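Local coordinates for CptN Toxin (Eubacterium rectale DSM 17629, PDB 4RMO), which is the toxin of a type III toxin-antitoxin system, held in complex with its RNA antitoxin pseudoknot, and is probably an endoribonuclease of the ToxN family, at residues 143-146 and 147-150; 10-13 and 14-18. All blocks are in the same frame, centred on the assembly; numbering follows the deposited sequence.

Contact 1. Residues 143-146 and 147-150; sequences QPDI and QKIY
Asp145 caps the start of helix 146-153 by accepting a bond from the backbone of Lys148. It holds the N-cap position, and Lys148 N lies 3.1 Å from Asp145 OD1. The N-H points fairly straight at the oxygen (161°) but arrives from well above the carboxylate plane. CG is turned anti to the backbone N (chi1 -170°), which brings the carboxylate beside the backbone N of Lys148. The other oxygen, Asp145 OD2, packs 3.5 Å from Lys148 CB, and the two side chains cross at about a right angle. The helix N-terminus would probably favour the charged carboxylate here. Lys148 NZ is 5.8 Å from Asp145 OD2, not in contact, so any attraction is probably weak and long-range.

This capped side faces solvent and is loose. Gln147 and Lys148 are exposed, and the amide NE2 of Gln147 bonds to Glu151 one turn on. The packing is tighter at the backbone carbonyls. Buried Ile149 lays its side chain along the Asp145 carbonyl, with Ile149 CG1 3.6 Å from Asp145 O. Ile149 N also donates to Asp145 O at 3.3 Å. Next along, Tyr150 N meets Ile146 O at 2.8 Å, and Tyr150 CB comes to 3.2 Å from Ile146 O.

Pro144 packs on a guanine base of the bound RNA, Asp19 accepts from the backbone N of Asp145, and Asp38 hydrogen-bonds the hydroxyl of Tyr150. The Ile146 side chain turns to Leu130 and Leu133 of helix 116-134 and to Phe93 and Pro94 of strand 93-96, while Ile149 reaches Pro94 and helix 11-17.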
loop_
_atom_site.group_PDB
_atom_site.type_symbol
_atom_site.label_atom_id
_atom_site.label_comp_id
_atom_site.label_asym_id
_atom_site.label_seq_id
_atom_site.Cartn_x
_atom_site.Cartn_y
_atom_site.Cartn_z
ATOM N N GLN A 143 -19.310 -27.107 -11.956
ATOM C CA GLN A 143 -19.361 -25.869 -11.272
ATOM C C GLN A 143 -20.709 -25.661 -10.562
ATOM O O GLN A 143 -21.750 -25.857 -11.165
ATOM C CB GLN A 143 -19.158 -24.838 -12.327
ATOM C CG GLN A 143 -18.927 -23.505 -11.768
ATOM C CD GLN A 143 -17.737 -22.898 -12.425
ATOM O OE1 GLN A 143 -17.902 -22.079 -13.314
ATOM N NE2 GLN A 143 -16.536 -23.306 -12.011
ATOM N N PRO A 144 -20.704 -25.258 -9.290
ATOM C CA PRO A 144 -21.981 -25.032 -8.592
ATOM C C PRO A 144 -22.818 -23.993 -9.271
ATOM O O PRO A 144 -22.271 -23.012 -9.786
ATOM C CB PRO A 144 -21.581 -24.502 -7.226
ATOM C CG PRO A 144 -20.134 -24.471 -7.180
ATOM C CD PRO A 144 -19.554 -25.083 -8.422
ATOM N N ASP A 145 -24.138 -24.149 -9.168
ATOM C CA ASP A 145 -25.104 -23.204 -9.747
ATOM C C ASP A 145 -25.438 -22.142 -8.745
ATOM O O ASP A 145 -26.465 -22.178 -8.053
ATOM C CB ASP A 145 -26.351 -23.955 -10.206
ATOM C CG ASP A 145 -27.300 -23.090 -11.029
ATOM O OD1 ASP A 145 -27.167 -21.845 -11.091
ATOM O OD2 ASP A 145 -28.229 -23.684 -11.562
ATOM N N ILE A 146 -24.518 -21.206 -8.626
ATOM C CA ILE A 146 -24.664 -20.149 -7.623
ATOM C C ILE A 146 -25.792 -19.149 -7.955
ATOM O O ILE A 146 -26.397 -18.576 -7.028
ATOM C CB ILE A 146 -23.345 -19.394 -7.377
ATOM C CG1 ILE A 146 -22.774 -18.811 -8.675
ATOM C CG2 ILE A 146 -22.335 -20.333 -6.750
ATOM C CD1 ILE A 146 -21.655 -17.810 -8.428
ATOM N N GLN A 147 -26.116 -19.003 -9.236
ATOM C CA GLN A 147 -27.286 -18.191 -9.616
ATOM C C GLN A 147 -28.587 -18.766 -8.984
ATOM O O GLN A 147 -29.379 -18.054 -8.363
ATOM C CB GLN A 147 -27.408 -18.097 -11.142
ATOM C CG GLN A 147 -28.446 -17.100 -11.655
ATOM C CD GLN A 147 -28.243 -15.669 -11.123
ATOM O OE1 GLN A 147 -27.114 -15.251 -10.784
ATOM N NE2 GLN A 147 -29.337 -14.897 -11.078
ATOM N N LYS A 148 -28.768 -20.058 -9.100
ATOM C CA LYS A 148 -29.935 -20.691 -8.527
ATOM C C LYS A 148 -29.986 -20.479 -7.006
ATOM O O LYS A 148 -31.024 -20.093 -6.463
ATOM C CB LYS A 148 -29.933 -22.185 -8.863
ATOM C CG LYS A 148 -31.200 -22.913 -8.463
ATOM C CD LYS A 148 -31.159 -24.346 -8.965
ATOM C CE LYS A 148 -31.812 -25.251 -7.931
ATOM N NZ LYS A 148 -32.258 -26.559 -8.483
ATOM N N ILE A 149 -28.844 -20.676 -6.336
ATOM C CA ILE A 149 -28.772 -20.462 -4.873
ATOM C C ILE A 149 -29.067 -19.015 -4.514
ATOM O O ILE A 149 -29.847 -18.734 -3.606
ATOM C CB ILE A 149 -27.393 -20.848 -4.296
ATOM C CG1 ILE A 149 -27.115 -22.337 -4.519
ATOM C CG2 ILE A 149 -27.380 -20.569 -2.801
ATOM C CD1 ILE A 149 -25.668 -22.724 -4.330
ATOM N N TYR A 150 -28.456 -18.105 -5.253
ATOM C CA TYR A 150 -28.651 -16.683 -5.024
ATOM C C TYR A 150 -30.137 -16.292 -5.114
ATOM O O TYR A 150 -30.653 -15.608 -4.240
ATOM C CB TYR A 150 -27.847 -15.906 -6.059
ATOM C CG TYR A 150 -27.745 -14.416 -5.893
ATOM C CD1 TYR A 150 -27.171 -13.862 -4.767
ATOM C CD2 TYR A 150 -28.110 -13.550 -6.925
ATOM C CE1 TYR A 150 -27.016 -12.495 -4.642
ATOM C CE2 TYR A 150 -27.950 -12.178 -6.821
ATOM C CZ TYR A 150 -27.410 -11.658 -5.676
ATOM O OH TYR A 150 -27.241 -10.309 -5.542
#

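Contact 2. Residues 10-13 and 14-18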
loop_
_atom_site.group_PDB
_atom_site.type_symbol
_atom_site.label_atom_id
_atom_site.label_comp_id
_atom_site.label_asym_id
_atom_site.label_seq_id
_atom_site.Cartn_x
_atom_site.Cartn_y
_atom_site.Cartn_z
ATOM N N LYS A 10 -24.441 -24.929 8.434
ATOM C CA LYS A 10 -25.401 -25.987 8.737
ATOM C C LYS A 10 -25.581 -26.896 7.589
ATOM O O LYS A 10 -25.645 -26.440 6.425
ATOM C CB LYS A 10 -26.753 -25.385 9.036
ATOM C CG LYS A 10 -26.796 -24.593 10.337
ATOM C CD LYS A 10 -28.227 -24.075 10.599
ATOM C CE LYS A 10 -28.197 -23.191 11.838
ATOM N NZ LYS A 10 -29.418 -22.394 12.092
ATOM N N ASP A 11 -25.702 -28.172 7.880
ATOM C CA ASP A 11 -25.969 -29.149 6.804
ATOM C C ASP A 11 -27.260 -28.832 6.072
ATOM O O ASP A 11 -27.422 -29.113 4.866
ATOM C CB ASP A 11 -25.968 -30.597 7.351
ATOM C CG ASP A 11 -24.544 -31.148 7.533
ATOM O OD1 ASP A 11 -23.568 -30.617 6.914
ATOM O OD2 ASP A 11 -24.379 -32.075 8.354
ATOM N N ARG A 12 -28.184 -28.214 6.798
ATOM C CA ARG A 12 -29.465 -27.805 6.215
ATOM C C ARG A 12 -29.275 -26.994 4.941
ATOM O O ARG A 12 -30.079 -27.078 4.013
ATOM C CB ARG A 12 -30.215 -26.985 7.254
ATOM C CG ARG A 12 -31.686 -26.877 7.045
ATOM C CD ARG A 12 -32.211 -25.626 7.756
ATOM N NE ARG A 12 -33.535 -25.277 7.201
ATOM C CZ ARG A 12 -34.091 -24.061 7.128
ATOM N NH1 ARG A 12 -33.541 -22.975 7.679
ATOM N NH2 ARG A 12 -35.275 -23.943 6.516
ATOM N N PHE A 13 -28.251 -26.136 4.918
ATOM C CA PHE A 13 -27.971 -25.338 3.723
ATOM C C PHE A 13 -27.754 -26.263 2.522
ATOM O O PHE A 13 -28.362 -26.073 1.470
ATOM C CB PHE A 13 -26.753 -24.447 3.901
ATOM C CG PHE A 13 -26.354 -23.698 2.647
ATOM C CD1 PHE A 13 -27.027 -22.578 2.259
ATOM C CD2 PHE A 13 -25.285 -24.146 1.865
ATOM C CE1 PHE A 13 -26.637 -21.884 1.118
ATOM C CE2 PHE A 13 -24.907 -23.474 0.727
ATOM C CZ PHE A 13 -25.586 -22.342 0.341
ATOM N N PHE A 14 -26.947 -27.276 2.711
ATOM C CA PHE A 14 -26.590 -28.138 1.619
ATOM C C PHE A 14 -27.744 -29.048 1.176
ATOM O O PHE A 14 -27.911 -29.298 -0.033
ATOM C CB PHE A 14 -25.330 -28.909 1.987
ATOM C CG PHE A 14 -24.127 -27.982 2.164
ATOM C CD1 PHE A 14 -23.365 -27.610 1.075
ATOM C CD2 PHE A 14 -23.850 -27.415 3.387
ATOM C CE1 PHE A 14 -22.296 -26.747 1.243
ATOM C CE2 PHE A 14 -22.790 -26.535 3.564
ATOM C CZ PHE A 14 -22.007 -26.219 2.495
ATOM N N SER A 15 -28.536 -29.529 2.137
ATOM C CA SER A 15 -29.718 -30.346 1.782
ATOM C C SER A 15 -30.806 -29.459 1.154
ATOM O O SER A 15 -31.339 -29.828 0.131
ATOM C CB SER A 15 -30.234 -31.156 2.997
ATOM O OG SER A 15 -30.612 -30.288 4.059
ATOM N N ASP A 16 -31.009 -28.226 1.633
ATOM C CA ASP A 16 -31.929 -27.295 0.920
ATOM C C ASP A 16 -31.501 -26.996 -0.500
ATOM O O ASP A 16 -32.317 -27.078 -1.403
ATOM C CB ASP A 16 -32.056 -25.946 1.634
ATOM C CG ASP A 16 -32.931 -26.009 2.884
ATOM O OD1 ASP A 16 -33.517 -27.076 3.160
ATOM O OD2 ASP A 16 -33.013 -24.968 3.574
HETATM N N MSE A 17 -30.221 -26.684 -0.746
HETATM C CA MSE A 17 -29.812 -26.295 -2.119
HETATM C C MSE A 17 -29.619 -27.488 -3.008
HETATM O O MSE A 17 -29.655 -27.360 -4.248
HETATM C CB MSE A 17 -28.508 -25.480 -2.138
HETATM C CG MSE A 17 -28.572 -24.225 -1.295
HETATM SE SE MSE A 17 -30.042 -23.268 -1.697
HETATM C CE MSE A 17 -30.155 -22.199 -0.229
ATOM N N SER A 18 -29.256 -28.626 -2.423
ATOM C CA SER A 18 -29.146 -29.843 -3.211
ATOM C C SER A 18 -28.287 -29.657 -4.480
ATOM O O SER A 18 -28.685 -30.056 -5.583
ATOM C CB SER A 18 -30.571 -30.303 -3.580
ATOM O OG SER A 18 -30.552 -31.600 -4.097
#
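Phe13 turns its ring edge onto the face of the Phe14 ring. The planes stand at 87° with centroids 5.1 Å apart, a T-shaped pair between neighbours in helix 11-17. From CB, Phe13 first passes the backbone N of Phe14. A chi1 of 175° sets CG opposite the backbone N and brings the ring up to both Phe14 and Met17. Phe13 CD2 then sits over the centre of the Phe14 ring, 3.8 Å from Phe14 CE2. Across the ring from it, Phe13 CE1 lies 3.8 Å from the methyl CE of selenomethionine Met17, above the rim. Phe13 CZ, the tip, lies 3.9 Å from Met17 CG. This CG stands over the same face of the Phe13 ring as a CH-pi contact, and SE adds an oblique Met-aromatic contact.

Backbone bonds fix the spacing of these groups. Met17 N reaches Phe13 O at 3.0 Å, and Asp16 N reaches Arg12 O at 2.8 Å. Arg12 and Asp16 form a long salt bridge, with Arg12 NE 3.7 Å from Asp16 OD2. The carboxylate oxygen stands over a face of the guanidinium, so charge alone ties them, without a directed hydrogen bond.

Asp16 OD2 also hydrogen-bonds the hydroxyl of Tyr99. The charge pair is therefore probably a weak electrostatic tie, while aromatic and selenium-methyl packing carries the inner side of this short helix.

How the contacts relate
Contact 1 and contact 2 are both single-helix arrangements, and their two helices pack on each other. The junction is Ile149, whose CG2 lies 3.9 Å from Met17 SE and 4.0 Å from Phe13 CZ. Contact 1 lies largely at the surface, at a helix start close to the bound RNA; its chemistry is mainly capping and backbone bonding. Contact 2 is partly buried and stands farther from the RNA. It relies more on aromatic and selenomethionine packing, with a loose ion pair on its outer side. Phe93 is shared: it meets Ile146 from contact 1 and the Phe13 ring from contact 2, so strand 93-96 backs both helices.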